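Local structure of carbohydrate deacetylase Agd3 (Neosartorya fumigata, 6NWZ) at residues P337-W351 against F390-D402. The protein probably removes acetyl groups from N-acetylated sugars of galactosaminogalactan, an exopolysaccharide of the fungal biofilm, as a zinc-binding carbohydrate deacetylase. Residues are numbered along the deposited sequence; the frame is centred on the assembly and turned at random.
Sequences PLEFKKPLGTGTDLW and FTHEEQNNATYAD. With ZN (zinc ion), chain L; NAG (2-acetamido-2-deoxy-beta-D-glucopyranose), chain B.
Phe-340 meets Asn-396 and Asn-397 with the rim of its ring. Its CD2 lies 3.3 Å from Asn-396 O, near the ring plane, and Asn-397 OD1 sits at the same rim. The ring and the Asn-397 amide are turned 78° apart. The side chain of Asn-396 is held by Gly-437 N, which donates to its OD1, and by a water at ND2.

Lys-342 runs across Asn-397, with CG 3.2 Å from Asn-397 OD1. Its chain bends at chi3 (77°), which brings NZ to Ala-398 O at 3.2 Å. NZ also donates to Thr-346 O within its own loop, and it forms a salt bridge with Asp-442.

Gly-347 passes close to Thr-399, whose CG2 methyl packs on the peptide between Gly-347 and Thr-348. Thr-348 OG1 hydrogen-bonds to O6 of the sugar N-linked to Asn-397. Thr-399 OG1 donates to Asp-349 OD1 at 2.5 Å, meeting it nearly along the C-O bond. The same OG1 accepts from Asp-402 N as the N-cap of helix 400-417.

Leu-350 N donates to the syn lone pair of Asp-402 OD2 at 2.7 Å, and Trp-351 N reaches OD1 in a weak bond. On the Trp-351 indole, CZ2 lies 3.5 Å from Thr-391 CG2, and CH2 touches Phe-390 CD2. Its NE1 bonds to Glu-406 and weakly to Glu-393 OE1, which lies in the ring plane at the edge.

Within the deacetylase domain, the loop 337-351 thus packs against the connection from His-392, a zinc ligand with Asp-256 and His-388, to helix 400-417. Asp-349 and Asp-402 also come close as like charges. Two backbone N-H groups and the helix start would probably keep Asp-402 charged all the same.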
ATOM      1  N   PRO A 337      19.171  14.867  17.290  1.00 62.88           N
ATOM      2  CA  PRO A 337      19.005  13.420  17.131  1.00 66.53           C
ATOM      3  C   PRO A 337      17.630  13.104  16.564  1.00 63.39           C
ATOM      4  O   PRO A 337      16.661  13.833  16.790  1.00 64.05           O
ATOM      5  CB  PRO A 337      19.159  12.885  18.559  1.00 59.78           C
ATOM      6  CG  PRO A 337      19.998  13.900  19.245  1.00 54.09           C
ATOM      7  CD  PRO A 337      19.610  15.224  18.650  1.00 55.75           C
ATOM      8  N   LEU A 338      17.558  12.022  15.795  1.00 61.90           N
ATOM      9  CA  LEU A 338      16.271  11.582  15.277  1.00 50.04           C
ATOM     10  C   LEU A 338      15.316  11.309  16.436  1.00 78.83           C
ATOM     11  O   LEU A 338      15.730  10.924  17.534  1.00 90.43           O
ATOM     12  CB  LEU A 338      16.445  10.328  14.415  1.00 42.76           C
ATOM     13  CG  LEU A 338      15.475  10.121  13.248  1.00 53.79           C
ATOM     14  CD1 LEU A 338      15.761  11.100  12.126  1.00 47.75           C
ATOM     15  CD2 LEU A 338      15.540   8.698  12.727  1.00 45.39           C
ATOM     16  N   GLU A 339      14.026  11.542  16.190  1.00 68.61           N
ATOM     17  CA  GLU A 339      12.974  11.347  17.195  1.00 69.98           C
ATOM     18  C   GLU A 339      13.156  12.256  18.410  1.00 67.74           C
ATOM     19  O   GLU A 339      12.685  11.939  19.504  1.00 72.91           O
ATOM     20  CB  GLU A 339      12.885   9.886  17.658  1.00 59.15           C
ATOM     21  CG  GLU A 339      13.142   8.821  16.592  1.00 55.71           C
ATOM     22  CD  GLU A 339      12.098   8.801  15.499  1.00 66.94           C
ATOM     23  OE1 GLU A 339      12.396   8.254  14.417  1.00 65.66           O
ATOM     24  OE2 GLU A 339      10.987   9.328  15.722  1.00 77.44           O
ATOM     25  N   PHE A 340      13.833  13.389  18.245  1.00 60.82           N
ATOM     26  CA  PHE A 340      14.052  14.297  19.366  1.00 53.69           C
ATOM     27  C   PHE A 340      12.755  15.015  19.725  1.00 61.65           C
ATOM     28  O   PHE A 340      12.174  15.721  18.894  1.00 74.06           O
ATOM     29  CB  PHE A 340      15.147  15.303  19.024  1.00 59.60           C
ATOM     30  CG  PHE A 340      15.190  16.493  19.939  1.00 63.97           C
ATOM     31  CD1 PHE A 340      15.708  16.385  21.217  1.00 67.17           C
ATOM     32  CD2 PHE A 340      14.710  17.724  19.518  1.00 70.23           C
ATOM     33  CE1 PHE A 340      15.749  17.484  22.060  1.00 66.42           C
ATOM     34  CE2 PHE A 340      14.749  18.826  20.357  1.00 65.43           C
ATOM     35  CZ  PHE A 340      15.269  18.705  21.627  1.00 61.03           C
ATOM     36  N   LYS A 341      12.308  14.840  20.967  1.00 66.19           N
ATOM     37  CA  LYS A 341      11.119  15.517  21.477  1.00 71.31           C
ATOM     38  C   LYS A 341      11.546  16.820  22.141  1.00 78.28           C
ATOM     39  O   LYS A 341      12.221  16.806  23.176  1.00 87.97           O
ATOM     40  CB  LYS A 341      10.369  14.620  22.459  1.00 54.93           C
ATOM     41  CG  LYS A 341       9.224  15.302  23.188  1.00 56.31           C
ATOM     42  CD  LYS A 341       8.442  14.291  24.013  1.00 57.33           C
ATOM     43  CE  LYS A 341       7.562  14.972  25.050  1.00 77.08           C
ATOM     44  NZ  LYS A 341       6.629  15.957  24.441  1.00 85.83           N
ATOM     45  N   LYS A 342      11.154  17.943  21.551  1.00 88.62           N
ATOM     46  CA  LYS A 342      11.550  19.236  22.098  1.00 71.68           C
ATOM     47  C   LYS A 342      10.717  19.555  23.333  1.00 73.98           C
ATOM     48  O   LYS A 342       9.487  19.432  23.295  1.00 76.44           O
ATOM     49  CB  LYS A 342      11.381  20.347  21.065  1.00 55.57           C
ATOM     50  CG  LYS A 342      12.083  21.637  21.456  1.00 58.53           C
ATOM     51  CD  LYS A 342      11.452  22.857  20.808  1.00 60.59           C
ATOM     52  CE  LYS A 342      10.157  23.237  21.504  1.00 57.76           C
ATOM     53  NZ  LYS A 342       9.661  24.577  21.079  1.00 57.74           N
ATOM     54  N   PRO A 343      11.344  19.948  24.440  1.00 74.61           N
ATOM     55  CA  PRO A 343      10.570  20.424  25.592  1.00 71.57           C
ATOM     56  C   PRO A 343       9.764  21.655  25.213  1.00 75.18           C
ATOM     57  O   PRO A 343      10.290  22.610  24.637  1.00 80.85           O
ATOM     58  CB  PRO A 343      11.647  20.745  26.634  1.00 66.85           C
ATOM     59  CG  PRO A 343      12.834  19.942  26.214  1.00 67.65           C
ATOM     60  CD  PRO A 343      12.787  19.896  24.720  1.00 66.17           C
ATOM     61  N   LEU A 344       8.472  21.619  25.533  1.00 70.17           N
ATOM     62  CA  LEU A 344       7.565  22.686  25.133  1.00 64.92           C
ATOM     63  C   LEU A 344       7.999  24.022  25.726  1.00 71.87           C
ATOM     64  O   LEU A 344       8.411  24.104  26.886  1.00 81.21           O
ATOM     65  CB  LEU A 344       6.140  22.353  25.574  1.00 64.45           C
ATOM     66  CG  LEU A 344       5.606  20.968  25.201  1.00 65.62           C
ATOM     67  CD1 LEU A 344       4.338  20.669  25.983  1.00 78.58           C
ATOM     68  CD2 LEU A 344       5.353  20.871  23.710  1.00 59.72           C
ATOM     69  N   GLY A 345       7.914  25.074  24.911  1.00 72.32           N
ATOM     70  CA  GLY A 345       8.223  26.416  25.350  1.00 67.05           C
ATOM     71  C   GLY A 345       9.655  26.859  25.142  1.00 74.54           C
ATOM     72  O   GLY A 345       9.952  28.041  25.347  1.00 81.35           O
ATOM     73  N   THR A 346      10.550  25.962  24.741  1.00 85.63           N
ATOM     74  CA  THR A 346      11.954  26.289  24.564  1.00 85.55           C
ATOM     75  C   THR A 346      12.246  26.579  23.092  1.00 84.90           C
ATOM     76  O   THR A 346      11.339  26.677  22.260  1.00 94.63           O
ATOM     77  CB  THR A 346      12.831  25.153  25.096  1.00 83.08           C
ATOM     78  OG1 THR A 346      12.679  23.998  24.260  1.00 90.26           O
ATOM     79  CG2 THR A 346      12.436  24.801  26.523  1.00 73.82           C
ATOM     80  N   GLY A 347      13.528  26.718  22.766  1.00 80.95           N
ATOM     81  CA  GLY A 347      13.969  27.010  21.418  1.00 74.60           C
ATOM     82  C   GLY A 347      14.261  28.487  21.214  1.00 66.62           C
ATOM     83  O   GLY A 347      13.997  29.337  22.069  1.00 64.61           O
ATOM     84  N   THR A 348      14.818  28.791  20.040  1.00 74.39           N
ATOM     85  CA  THR A 348      15.154  30.158  19.663  1.00 73.03           C
ATOM     86  C   THR A 348      14.714  30.418  18.229  1.00 66.70           C
ATOM     87  O   THR A 348      14.910  29.575  17.350  1.00 78.83           O
ATOM     88  CB  THR A 348      16.658  30.427  19.798  1.00 68.11           C
ATOM     89  OG1 THR A 348      17.092  30.053  21.110  1.00 78.50           O
ATOM     90  CG2 THR A 348      16.962  31.901  19.574  1.00 63.73           C
ATOM     91  N   ASP A 349      14.123  31.588  17.999  1.00 69.30           N
ATOM     92  CA  ASP A 349      13.660  31.940  16.665  1.00 72.26           C
ATOM     93  C   ASP A 349      14.840  32.076  15.707  1.00 73.83           C
ATOM     94  O   ASP A 349      15.887  32.627  16.059  1.00 76.61           O
ATOM     95  CB  ASP A 349      12.862  33.246  16.703  1.00 60.22           C
ATOM     96  CG  ASP A 349      11.633  33.161  17.596  1.00 70.23           C
ATOM     97  OD1 ASP A 349      11.088  32.051  17.760  1.00 81.27           O
ATOM     98  OD2 ASP A 349      11.207  34.207  18.133  1.00 80.81           O
ATOM     99  N   LEU A 350      14.669  31.556  14.488  1.00 66.44           N
ATOM    100  CA  LEU A 350      15.650  31.749  13.428  1.00 56.67           C
ATOM    101  C   LEU A 350      15.205  32.738  12.363  1.00 61.18           C
ATOM    102  O   LEU A 350      16.058  33.280  11.653  1.00 68.86           O
ATOM    103  CB  LEU A 350      15.982  30.413  12.747  1.00 55.03           C
ATOM    104  CG  LEU A 350      16.588  29.311  13.617  1.00 60.80           C
ATOM    105  CD1 LEU A 350      17.117  28.190  12.742  1.00 50.18           C
ATOM    106  CD2 LEU A 350      17.687  29.860  14.508  1.00 57.80           C
ATOM    107  N   TRP A 351      13.906  32.991  12.242  1.00 54.62           N
ATOM    108  CA  TRP A 351      13.408  33.860  11.188  1.00 58.41           C
ATOM    109  C   TRP A 351      13.897  35.292  11.393  1.00 64.94           C
ATOM    110  O   TRP A 351      14.024  35.748  12.536  1.00 54.62           O
ATOM    111  CB  TRP A 351      11.880  33.832  11.152  1.00 50.16           C
ATOM    112  CG  TRP A 351      11.317  32.739  10.292  1.00 55.31           C
ATOM    113  CD1 TRP A 351      11.531  31.399  10.423  1.00 52.87           C
ATOM    114  CD2 TRP A 351      10.437  32.896   9.173  1.00 46.40           C
ATOM    115  NE1 TRP A 351      10.848  30.713   9.450  1.00 54.90           N
ATOM    116  CE2 TRP A 351      10.166  31.610   8.671  1.00 51.87           C
ATOM    117  CE3 TRP A 351       9.855  34.001   8.545  1.00 46.48           C
ATOM    118  CZ2 TRP A 351       9.337  31.398   7.570  1.00 49.16           C
ATOM    119  CZ3 TRP A 351       9.034  33.790   7.454  1.00 50.23           C
ATOM    120  CH2 TRP A 351       8.783  32.498   6.977  1.00 43.14           C
ATOM    121  N   PHE A 390       7.539  26.902   4.052  1.00 37.00           N
ATOM    122  CA  PHE A 390       8.014  28.008   3.228  1.00 43.39           C
ATOM    123  C   PHE A 390       9.517  27.911   2.988  1.00 49.47           C
ATOM    124  O   PHE A 390       9.970  27.845   1.840  1.00 53.73           O
ATOM    125  CB  PHE A 390       7.639  29.343   3.880  1.00 37.25           C
ATOM    126  CG  PHE A 390       7.875  30.541   2.999  1.00 47.54           C
ATOM    127  CD1 PHE A 390       7.182  30.695   1.810  1.00 46.62           C
ATOM    128  CD2 PHE A 390       8.780  31.521   3.370  1.00 54.25           C
ATOM    129  CE1 PHE A 390       7.398  31.802   1.002  1.00 41.91           C
ATOM    130  CE2 PHE A 390       9.000  32.629   2.568  1.00 42.64           C
ATOM    131  CZ  PHE A 390       8.309  32.769   1.385  1.00 42.27           C
ATOM    132  N   THR A 391      10.307  27.876   4.060  1.00 43.44           N
ATOM    133  CA  THR A 391      11.760  27.927   3.952  1.00 48.42           C
ATOM    134  C   THR A 391      12.426  26.572   4.133  1.00 44.56           C
ATOM    135  O   THR A 391      13.658  26.492   4.062  1.00 42.33           O
ATOM    136  CB  THR A 391      12.332  28.911   4.980  1.00 47.05           C
ATOM    137  OG1 THR A 391      12.371  28.292   6.271  1.00 47.72           O
ATOM    138  CG2 THR A 391      11.459  30.142   5.060  1.00 39.94           C
ATOM    139  N   HIS A 392      11.649  25.515   4.369  1.00 41.56           N
ATOM    140  CA  HIS A 392      12.174  24.172   4.628  1.00 39.64           C
ATOM    141  C   HIS A 392      12.974  24.117   5.928  1.00 50.50           C
ATOM    142  O   HIS A 392      13.896  23.310   6.069  1.00 44.70           O
ATOM    143  CB  HIS A 392      13.016  23.664   3.453  1.00 42.41           C
ATOM    144  CG  HIS A 392      13.280  22.193   3.494  1.00 44.34           C
ATOM    145  ND1 HIS A 392      14.145  21.620   4.402  1.00 44.34           N
ATOM    146  CD2 HIS A 392      12.792  21.177   2.744  1.00 35.29           C
ATOM    147  CE1 HIS A 392      14.178  20.314   4.210  1.00 45.00           C
ATOM    148  NE2 HIS A 392      13.366  20.019   3.209  1.00 40.00           N
ATOM    149  N   GLU A 393      12.619  24.965   6.893  1.00 62.10           N
ATOM    150  CA  GLU A 393      13.286  24.953   8.189  1.00 51.26           C
ATOM    151  C   GLU A 393      12.964  23.667   8.939  1.00 48.74           C
ATOM    152  O   GLU A 393      11.797  23.273   9.044  1.00 50.71           O
ATOM    153  CB  GLU A 393      12.864  26.162   9.025  1.00 48.21           C
ATOM    154  CG  GLU A 393      13.463  26.184  10.432  1.00 43.76           C
ATOM    155  CD  GLU A 393      12.946  27.338  11.275  1.00 59.34           C
ATOM    156  OE1 GLU A 393      12.027  28.046  10.815  1.00 63.09           O
ATOM    157  OE2 GLU A 393      13.459  27.540  12.398  1.00 55.98           O
ATOM    158  N   GLU A 394      14.003  23.017   9.455  1.00 47.70           N
ATOM    159  CA  GLU A 394      13.819  21.837  10.288  1.00 49.63           C
ATOM    160  C   GLU A 394      13.183  22.237  11.612  1.00 48.04           C
ATOM    161  O   GLU A 394      13.576  23.228  12.235  1.00 50.25           O
ATOM    162  CB  GLU A 394      15.161  21.147  10.523  1.00 49.92           C
ATOM    163  CG  GLU A 394      16.127  21.290   9.353  1.00 68.02           C
ATOM    164  CD  GLU A 394      16.321  20.000   8.582  1.00 76.72           C
ATOM    165  OE1 GLU A 394      16.537  18.954   9.228  1.00 79.73           O
ATOM    166  OE2 GLU A 394      16.261  20.034   7.333  1.00 86.21           O
ATOM    167  N   GLN A 395      12.195  21.458  12.047  1.00 46.63           N
ATOM    168  CA  GLN A 395      11.331  21.860  13.148  1.00 50.71           C
ATOM    169  C   GLN A 395      11.479  20.985  14.386  1.00 56.04           C
ATOM    170  O   GLN A 395      10.673  21.112  15.313  1.00 60.14           O
ATOM    171  CB  GLN A 395       9.876  21.866  12.683  1.00 51.28           C
ATOM    172  CG  GLN A 395       9.654  22.660  11.411  1.00 47.88           C
ATOM    173  CD  GLN A 395       8.225  22.596  10.933  1.00 51.78           C
ATOM    174  OE1 GLN A 395       7.360  22.039  11.606  1.00 44.96           O
ATOM    175  NE2 GLN A 395       7.966  23.167   9.760  1.00 62.60           N
ATOM    176  N   ASN A 396      12.487  20.109  14.431  1.00 56.85           N
ATOM    177  CA  ASN A 396      12.657  19.247  15.598  1.00 59.05           C
ATOM    178  C   ASN A 396      12.899  20.050  16.869  1.00 65.75           C
ATOM    179  O   ASN A 396      12.485  19.631  17.956  1.00 71.39           O
ATOM    180  CB  ASN A 396      13.811  18.271  15.370  1.00 55.26           C
ATOM    181  CG  ASN A 396      13.399  17.064  14.559  1.00 59.22           C
ATOM    182  OD1 ASN A 396      12.265  16.980  14.092  1.00 54.46           O
ATOM    183  ND2 ASN A 396      14.318  16.121  14.385  1.00 58.11           N
ATOM    184  N   ASN A 397      13.565  21.205  16.751  1.00 67.20           N
ATOM    185  CA  ASN A 397      13.912  22.051  17.889  1.00 71.25           C
ATOM    186  C   ASN A 397      13.494  23.499  17.650  1.00 68.73           C
ATOM    187  O   ASN A 397      13.952  24.399  18.361  1.00 63.89           O
ATOM    188  CB  ASN A 397      15.416  21.964  18.174  1.00 69.08           C
ATOM    189  CG  ASN A 397      15.793  22.442  19.573  1.00 81.78           C
ATOM    190  OD1 ASN A 397      14.945  22.596  20.451  1.00 77.31           O
ATOM    191  ND2 ASN A 397      17.085  22.672  19.778  1.00104.48           N
ATOM    192  N   ALA A 398      12.636  23.740  16.661  1.00 65.09           N
ATOM    193  CA  ALA A 398      12.220  25.089  16.321  1.00 57.73           C
ATOM    194  C   ALA A 398      11.149  25.585  17.290  1.00 59.66           C
ATOM    195  O   ALA A 398      10.572  24.825  18.071  1.00 60.34           O
ATOM    196  CB  ALA A 398      11.702  25.145  14.885  1.00 61.60           C
ATOM    197  N   THR A 399      10.885  26.885  17.225  1.00 58.10           N
ATOM    198  CA  THR A 399       9.899  27.526  18.078  1.00 61.26           C
ATOM    199  C   THR A 399       8.530  27.542  17.409  1.00 59.29           C
ATOM    200  O   THR A 399       8.391  27.301  16.208  1.00 68.90           O
ATOM    201  CB  THR A 399      10.323  28.955  18.401  1.00 68.20           C
ATOM    202  OG1 THR A 399      10.488  29.679  17.176  1.00 55.02           O
ATOM    203  CG2 THR A 399      11.627  28.962  19.165  1.00 58.13           C
ATOM    204  N   TYR A 400       7.505  27.850  18.208  1.00 59.25           N
ATOM    205  CA  TYR A 400       6.176  28.059  17.646  1.00 61.76           C
ATOM    206  C   TYR A 400       6.184  29.202  16.636  1.00 64.27           C
ATOM    207  O   TYR A 400       5.580  29.093  15.562  1.00 66.27           O
ATOM    208  CB  TYR A 400       5.169  28.332  18.764  1.00 55.79           C
ATOM    209  CG  TYR A 400       3.762  28.631  18.280  1.00 55.22           C
ATOM    210  CD1 TYR A 400       3.405  29.906  17.859  1.00 55.56           C
ATOM    211  CD2 TYR A 400       2.792  27.641  18.248  1.00 54.46           C
ATOM    212  CE1 TYR A 400       2.133  30.183  17.414  1.00 55.18           C
ATOM    213  CE2 TYR A 400       1.508  27.912  17.807  1.00 58.26           C
ATOM    214  CZ  TYR A 400       1.187  29.189  17.392  1.00 54.47           C
ATOM    215  OH  TYR A 400      -0.080  29.485  16.949  1.00 54.25           O
ATOM    216  N   ALA A 401       6.863  30.304  16.964  1.00 59.36           N
ATOM    217  CA  ALA A 401       6.878  31.462  16.074  1.00 54.14           C
ATOM    218  C   ALA A 401       7.505  31.124  14.727  1.00 64.56           C
ATOM    219  O   ALA A 401       7.027  31.582  13.682  1.00 62.59           O
ATOM    220  CB  ALA A 401       7.624  32.621  16.732  1.00 56.18           C
ATOM    221  N   ASP A 402       8.583  30.336  14.728  1.00 70.68           N
ATOM    222  CA  ASP A 402       9.209  29.944  13.470  1.00 65.48           C
ATOM    223  C   ASP A 402       8.270  29.069  12.649  1.00 61.22           C
ATOM    224  O   ASP A 402       8.036  29.329  11.462  1.00 48.25           O
ATOM    225  CB  ASP A 402      10.529  29.211  13.733  1.00 62.62           C
ATOM    226  CG  ASP A 402      11.683  30.156  14.038  1.00 70.21           C
ATOM    227  OD1 ASP A 402      11.492  31.392  13.981  1.00 67.33           O
ATOM    228  OD2 ASP A 402      12.791  29.656  14.333  1.00 71.05           O
TER
HETATM  229 ZN    ZN L 913      12.196  18.385   1.908  1.00 54.98          ZN
HETATM  230  C1  NAG B   1      17.625  23.124  21.031  1.00 69.03           C
HETATM  231  C2  NAG B   1      19.099  22.704  21.111  1.00 71.44           C
HETATM  232  C3  NAG B   1      19.759  23.291  22.356  1.00 79.84           C
HETATM  233  C4  NAG B   1      19.555  24.798  22.408  1.00 85.59           C
HETATM  234  C5  NAG B   1      18.064  25.107  22.335  1.00 87.50           C
HETATM  235  C6  NAG B   1      17.758  26.587  22.317  1.00 85.42           C
HETATM  236  C7  NAG B   1      19.430  20.543  19.992  1.00 60.41           C
HETATM  237  C8  NAG B   1      19.535  19.059  20.171  1.00 43.23           C
HETATM  238  N2  NAG B   1      19.224  21.255  21.104  1.00 72.85           N
HETATM  239  O3  NAG B   1      21.148  22.982  22.344  1.00 84.47           O
HETATM  240  O4  NAG B   1      20.091  25.317  23.620  1.00107.24           O
HETATM  241  O5  NAG B   1      17.522  24.554  21.126  1.00 84.98           O
HETATM  242  O6  NAG B   1      18.543  27.270  21.351  1.00 84.79           O
HETATM  243  O7  NAG B   1      19.526  21.075  18.889  1.00 57.87           O
HETATM  244  O   HOH W   1      13.630  13.214  14.295  1.00 54.21           O